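Local atomic coordinates of trehalose-6-phosphate phosphatase (PDB entry 5DXL), a protein that belongs to the trehalose-phosphatase family of the HAD superfamily, pairing a Rossmann-like core domain with a separate cap domain. Residues M24-Y27 / D28-T32; S44-V47 / L48-L51. All coordinates share one frame; numbering follows the deposited sequence.

Contact 1: M24-Y27 / D28-T32; sequences MFDY and DGTLT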
HETATM    1  N   MSE A  24      -3.770  -6.408  -5.876  1.00  7.59           N
HETATM    2  CA  MSE A  24      -3.055  -5.666  -4.850  1.00  8.44           C
HETATM    3  C   MSE A  24      -4.065  -5.205  -3.804  1.00 10.12           C
HETATM    4  O   MSE A  24      -4.949  -4.399  -4.105  1.00 11.39           O
HETATM    5  CB  MSE A  24      -2.293  -4.484  -5.476  1.00  8.29           C
HETATM    6  CG  MSE A  24      -1.241  -4.948  -6.483  1.00  9.05           C
HETATM    7 SE   MSE A  24      -0.222  -3.516  -7.375  1.00 23.39          SE
HETATM    8  CE  MSE A  24      -1.644  -2.672  -8.377  1.00 19.97           C
ATOM      9  N   PHE A  25      -3.934  -5.734  -2.590  1.00  7.67           N
ATOM     10  CA  PHE A  25      -4.871  -5.447  -1.503  1.00  7.23           C
ATOM     11  C   PHE A  25      -4.196  -4.784  -0.321  1.00  7.57           C
ATOM     12  O   PHE A  25      -3.212  -5.318   0.186  1.00  7.66           O
ATOM     13  CB  PHE A  25      -5.492  -6.743  -0.955  1.00  7.11           C
ATOM     14  CG  PHE A  25      -6.136  -7.623  -1.989  1.00 10.12           C
ATOM     15  CD1 PHE A  25      -6.894  -7.097  -3.023  1.00 16.94           C
ATOM     16  CD2 PHE A  25      -5.989  -8.986  -1.904  1.00 12.43           C
ATOM     17  CE1 PHE A  25      -7.500  -7.947  -3.958  1.00 16.09           C
ATOM     18  CE2 PHE A  25      -6.604  -9.841  -2.821  1.00  9.28           C
ATOM     19  CZ  PHE A  25      -7.360  -9.325  -3.835  1.00 13.67           C
ATOM     20  N   ASP A  26      -4.738  -3.665   0.155  1.00  7.36           N
ATOM     21  CA  ASP A  26      -4.446  -3.248   1.519  1.00  7.25           C
ATOM     22  C   ASP A  26      -5.081  -4.309   2.423  1.00  8.59           C
ATOM     23  O   ASP A  26      -5.960  -5.054   1.985  1.00  9.32           O
ATOM     24  CB  ASP A  26      -4.996  -1.835   1.784  1.00  7.88           C
ATOM     25  CG  ASP A  26      -4.432  -1.184   3.052  1.00 11.03           C
ATOM     26  OD1 ASP A  26      -3.642  -1.798   3.782  1.00 11.36           O
ATOM     27  OD2 ASP A  26      -4.792  -0.018   3.307  1.00 11.99           O
ATOM     28  N   TYR A  27      -4.623  -4.407   3.670  1.00  7.89           N
ATOM     29  CA  TYR A  27      -5.186  -5.404   4.575  1.00  9.73           C
ATOM     30  C   TYR A  27      -6.212  -4.764   5.530  1.00 10.17           C
ATOM     31  O   TYR A  27      -7.419  -4.936   5.356  1.00 10.13           O
ATOM     32  CB  TYR A  27      -4.075  -6.128   5.365  1.00  8.56           C
ATOM     33  CG  TYR A  27      -4.663  -7.092   6.353  1.00 10.38           C
ATOM     34  CD1 TYR A  27      -5.360  -8.209   5.910  1.00 11.59           C
ATOM     35  CD2 TYR A  27      -4.572  -6.861   7.717  1.00 10.56           C
ATOM     36  CE1 TYR A  27      -5.947  -9.088   6.802  1.00 14.46           C
ATOM     37  CE2 TYR A  27      -5.158  -7.737   8.626  1.00 11.14           C
ATOM     38  CZ  TYR A  27      -5.844  -8.841   8.157  1.00 15.85           C
ATOM     39  OH  TYR A  27      -6.426  -9.715   9.041  1.00 20.96           O
ATOM     40  N   ASP A  28      -5.739  -4.032   6.530  1.00  9.97           N
ATOM     41  CA  ASP A  28      -6.657  -3.410   7.484  1.00 10.46           C
ATOM     42  C   ASP A  28      -7.614  -2.447   6.802  1.00  9.56           C
ATOM     43  O   ASP A  28      -7.213  -1.675   5.940  1.00 11.47           O
ATOM     44  CB  ASP A  28      -5.873  -2.671   8.571  1.00  9.75           C
ATOM     45  CG  ASP A  28      -5.154  -3.620   9.496  1.00 13.05           C
ATOM     46  OD1 ASP A  28      -5.837  -4.267  10.319  1.00 14.84           O
ATOM     47  OD2 ASP A  28      -3.920  -3.744   9.388  1.00 11.88           O
ATOM     48  N   GLY A  29      -8.887  -2.503   7.183  1.00 10.90           N
ATOM     49  CA  GLY A  29      -9.898  -1.659   6.565  1.00 11.60           C
ATOM     50  C   GLY A  29     -10.367  -2.082   5.181  1.00 11.96           C
ATOM     51  O   GLY A  29     -11.319  -1.509   4.642  1.00 11.34           O
ATOM     52  N   THR A  30      -9.706  -3.088   4.616  1.00 10.22           N
ATOM     53  CA  THR A  30      -9.951  -3.488   3.236  1.00 11.27           C
ATOM     54  C   THR A  30     -10.363  -4.955   3.188  1.00 10.66           C
ATOM     55  O   THR A  30     -11.463  -5.267   2.740  1.00 11.79           O
ATOM     56  CB  THR A  30      -8.699  -3.234   2.361  1.00  9.38           C
ATOM     57  OG1 THR A  30      -8.389  -1.840   2.367  1.00 11.08           O
ATOM     58  CG2 THR A  30      -8.959  -3.664   0.911  1.00  9.71           C
ATOM     59  N   LEU A  31      -9.514  -5.848   3.692  1.00 10.42           N
ATOM     60  CA  LEU A  31      -9.851  -7.264   3.783  1.00 10.66           C
ATOM     61  C   LEU A  31     -10.522  -7.593   5.112  1.00 10.51           C
ATOM     62  O   LEU A  31     -11.150  -8.641   5.254  1.00 13.33           O
ATOM     63  CB  LEU A  31      -8.597  -8.133   3.607  1.00 10.81           C
ATOM     64  CG  LEU A  31      -7.983  -8.099   2.208  1.00 10.42           C
ATOM     65  CD1 LEU A  31      -6.574  -8.714   2.189  1.00 11.73           C
ATOM     66  CD2 LEU A  31      -8.917  -8.844   1.257  1.00 13.91           C
ATOM     67  N   THR A  32     -10.374  -6.689   6.078  1.00 12.51           N
ATOM     68  CA  THR A  32     -10.895  -6.909   7.426  1.00 13.74           C
ATOM     69  C   THR A  32     -11.321  -5.565   8.004  1.00 12.58           C
ATOM     70  O   THR A  32     -10.784  -4.534   7.636  1.00 11.93           O
ATOM     71  CB  THR A  32      -9.841  -7.594   8.319  1.00 15.12           C
ATOM     72  OG1 THR A  32     -10.472  -8.178   9.470  1.00 17.67           O
ATOM     73  CG2 THR A  32      -8.745  -6.619   8.739  1.00 15.38           C
TER

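Contact 2: S44-V47 / L48-L51; sequences SDRV and LRTL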
ATOM      1  N   SER A  44      -9.621 -13.612  10.038  1.00 22.14           N
ATOM      2  CA  SER A  44     -10.545 -14.702  10.258  1.00 23.78           C
ATOM      3  C   SER A  44     -10.174 -15.873   9.369  1.00 23.18           C
ATOM      4  O   SER A  44      -9.456 -15.710   8.370  1.00 22.41           O
ATOM      5  CB  SER A  44     -11.974 -14.263   9.964  1.00 23.69           C
ATOM      6  OG  SER A  44     -12.196 -14.239   8.564  1.00 21.63           O
ATOM      7  N   ASP A  45     -10.665 -17.057   9.725  1.00 22.02           N
ATOM      8  CA  ASP A  45     -10.511 -18.228   8.876  1.00 22.99           C
ATOM      9  C   ASP A  45     -11.081 -17.988   7.475  1.00 21.21           C
ATOM     10  O   ASP A  45     -10.525 -18.462   6.488  1.00 20.76           O
ATOM     11  CB  ASP A  45     -11.190 -19.448   9.506  1.00 24.74           C
ATOM     12  CG  ASP A  45     -10.465 -19.953  10.744  1.00 32.49           C
ATOM     13  OD1 ASP A  45      -9.326 -19.505  11.007  1.00 28.56           O
ATOM     14  OD2 ASP A  45     -11.038 -20.814  11.447  1.00 34.30           O
ATOM     15  N   ARG A  46     -12.190 -17.255   7.392  1.00 22.57           N
ATOM     16  CA  ARG A  46     -12.806 -16.980   6.098  1.00 22.65           C
ATOM     17  C   ARG A  46     -11.892 -16.137   5.207  1.00 18.38           C
ATOM     18  O   ARG A  46     -11.730 -16.437   4.018  1.00 15.84           O
ATOM     19  CB  ARG A  46     -14.151 -16.269   6.263  1.00 20.28           C
ATOM     20  CG  ARG A  46     -14.790 -15.912   4.923  1.00 24.43           C
ATOM     21  CD  ARG A  46     -16.199 -15.354   5.085  1.00 23.92           C
ATOM     22  NE  ARG A  46     -17.106 -16.348   5.646  1.00 40.62           N
ATOM     23  CZ  ARG A  46     -17.788 -17.228   4.920  1.00 48.29           C
ATOM     24  NH1 ARG A  46     -17.667 -17.232   3.597  1.00 48.72           N
ATOM     25  NH2 ARG A  46     -18.592 -18.103   5.514  1.00 49.02           N
ATOM     26  N   VAL A  47     -11.307 -15.089   5.777  1.00 16.30           N
ATOM     27  CA  VAL A  47     -10.393 -14.222   5.022  1.00 13.69           C
ATOM     28  C   VAL A  47      -9.208 -15.049   4.529  1.00 15.17           C
ATOM     29  O   VAL A  47      -8.832 -14.977   3.358  1.00 13.26           O
ATOM     30  CB  VAL A  47      -9.900 -13.027   5.862  1.00 12.32           C
ATOM     31  CG1 VAL A  47      -8.766 -12.307   5.154  1.00 14.00           C
ATOM     32  CG2 VAL A  47     -11.056 -12.050   6.129  1.00 15.28           C
ATOM     33  N   LEU A  48      -8.648 -15.868   5.416  1.00 16.92           N
ATOM     34  CA  LEU A  48      -7.499 -16.697   5.054  1.00 17.07           C
ATOM     35  C   LEU A  48      -7.818 -17.730   3.981  1.00 18.49           C
ATOM     36  O   LEU A  48      -7.012 -17.937   3.061  1.00 16.85           O
ATOM     37  CB  LEU A  48      -6.944 -17.395   6.298  1.00 19.90           C
ATOM     38  CG  LEU A  48      -6.258 -16.436   7.259  1.00 21.31           C
ATOM     39  CD1 LEU A  48      -5.798 -17.172   8.516  1.00 25.06           C
ATOM     40  CD2 LEU A  48      -5.087 -15.753   6.569  1.00 22.31           C
ATOM     41  N   ARG A  49      -8.973 -18.391   4.092  1.00 14.75           N
ATOM     42  CA  ARG A  49      -9.406 -19.340   3.069  1.00 17.49           C
ATOM     43  C   ARG A  49      -9.526 -18.656   1.720  1.00 13.57           C
ATOM     44  O   ARG A  49      -9.129 -19.194   0.698  1.00 13.89           O
ATOM     45  CB  ARG A  49     -10.767 -19.966   3.409  1.00 24.73           C
ATOM     46  CG  ARG A  49     -10.749 -21.108   4.401  1.00 33.22           C
ATOM     47  CD  ARG A  49     -12.073 -21.875   4.348  1.00 33.73           C
ATOM     48  NE  ARG A  49     -13.245 -20.999   4.435  1.00 35.21           N
ATOM     49  CZ  ARG A  49     -13.774 -20.565   5.578  1.00 33.36           C
ATOM     50  NH1 ARG A  49     -13.234 -20.917   6.739  1.00 34.19           N
ATOM     51  NH2 ARG A  49     -14.841 -19.776   5.563  1.00 35.70           N
ATOM     52  N   THR A  50     -10.123 -17.472   1.742  1.00 13.42           N
ATOM     53  CA  THR A  50     -10.378 -16.703   0.534  1.00 14.21           C
ATOM     54  C   THR A  50      -9.071 -16.338  -0.163  1.00 10.92           C
ATOM     55  O   THR A  50      -8.940 -16.493  -1.379  1.00 11.84           O
ATOM     56  CB  THR A  50     -11.178 -15.436   0.879  1.00 13.87           C
ATOM     57  OG1 THR A  50     -12.394 -15.826   1.536  1.00 16.46           O
ATOM     58  CG2 THR A  50     -11.525 -14.643  -0.371  1.00 15.77           C
ATOM     59  N   LEU A  51      -8.100 -15.880   0.617  1.00 11.11           N
ATOM     60  CA  LEU A  51      -6.790 -15.526   0.070  1.00  9.78           C
ATOM     61  C   LEU A  51      -6.027 -16.750  -0.420  1.00 12.38           C
ATOM     62  O   LEU A  51      -5.397 -16.707  -1.478  1.00 11.25           O
ATOM     63  CB  LEU A  51      -5.952 -14.780   1.108  1.00 10.86           C
ATOM     64  CG  LEU A  51      -6.420 -13.367   1.444  1.00 10.11           C
ATOM     65  CD1 LEU A  51      -5.551 -12.796   2.561  1.00 13.30           C
ATOM     66  CD2 LEU A  51      -6.346 -12.476   0.210  1.00 11.46           C
TER

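Contact 1: M24-Y27 / D28-T32
Two backbone N-H groups converge on the carbonyl oxygen of Tyr27, and this double grip sets the shape of the turn after the strand. Leu31 N lies 2.8 Å from Tyr27 O and meets it in the carbonyl plane. Thr30 N, 3.0 Å from Tyr27 O, approaches instead from above that plane, 41° out of it. Within the turn, Gly29 N makes a weak bond to Thr32 O, and the positive phi of Gly29 lets the chain bend back.

Just beyond Phe25, the Asp26 carboxylate curls back toward its own chain. Tyr27 N donates to Asp26 OD1 at 2.8 Å, arriving from above the carboxylate plane, and Lys190 forms a salt bridge to that same oxygen. The sequence Asp-Tyr-Asp-Gly-Thr is the DxDGT signature of HAD motif I, the loop that in HAD proteins leaves the first core strand and enters the active site; consistent with this, Asp217, Asp218 and Asp221 bring carboxylate oxygens close to Asp26 OD2. Thr30 also takes part: its OG1 makes a weak hydrogen bond to Asp217, while its CB packs 3.3 Å from Asp26 O.

With CG anti to the backbone N (chi1 177°), the Tyr27 ring lies where Leu31 and Thr32 pack against it. Thr32 CG2 sits over one face, offset toward the rim and 3.7 Å from Tyr27 CZ, in a CH-pi contact. Leu31 CD1 touches the ring at its edge, 3.9 Å from Tyr27 CD1, and also reaches Phe25 CB. The phenol OH is satisfied by the carbonyl of Ala41. The Asp28 carboxylate stands beside Tyr27 CD2, its plane turned 74° from the ring, and its OD2 forms a salt bridge with Arg68 NE.

Contact 2: S44-V47 / L48-L51
Thr50 bends back over the preceding turn to put a second bond on the carbonyl of Arg46, and this is the tight part of the contact. With its OG1 anti to its own carbonyl carbon (chi1 -57°), the hydroxyl donates to Arg46 O at a short 2.6 Å, while Thr50 N donates to Arg46 O at 3.0 Å from the opposite face of the carbonyl plane. The helix starts at Ser44, its N-cap residue: Ser44 OG accepts from Val47 N at 3.0 Å, and Ser44 O then receives Leu48 N. On the buried side, Val47 and Leu51 run alongside each other in the same direction, Val47 CG1 being 4.2 Å from Leu51 CD1.

The solvent side is looser and carries the charges. Arg49, bent at chi3, folds back along the helix so that Asp45 O and Arg46 CA lie over one face of its guanidinium. Arg49 NH2 in turn sits over the centre of the Arg46 guanidinium, the two planes nearly perpendicular, with like charges 4.1 Å apart between Arg46 NH2 and Arg49 NH2.

Val47 and Thr50 rest on helix 259-270, Leu48 and Leu51 on Met77 of helix 70-77; helix 45-56 itself is the beta-alpha-beta crossover between strands 21-25 and 60-65.

Overall arrangement
Followed from the N terminus, the chain leaves strand 21-25, inside the mixed sheet between strands 60-65 and 211-216, and contact 1 closes a tight turn at once. A longer loop then leads to contact 2, which closes no loop but winds the first turns of helix 45-56; strand 60-65 follows as the parallel neighbour of strand 21-25. The two contacts are in series, neither nesting nor crossing, with centres about 12 Å apart. They meet through packing: Leu31 O lies 3.5 Å from Val47 CG2, and Phe25 CE2 lies 4.0 Å from Leu51 CD2. Together they tie strand 21-25 and the loop of HAD motif one to the crossover helix.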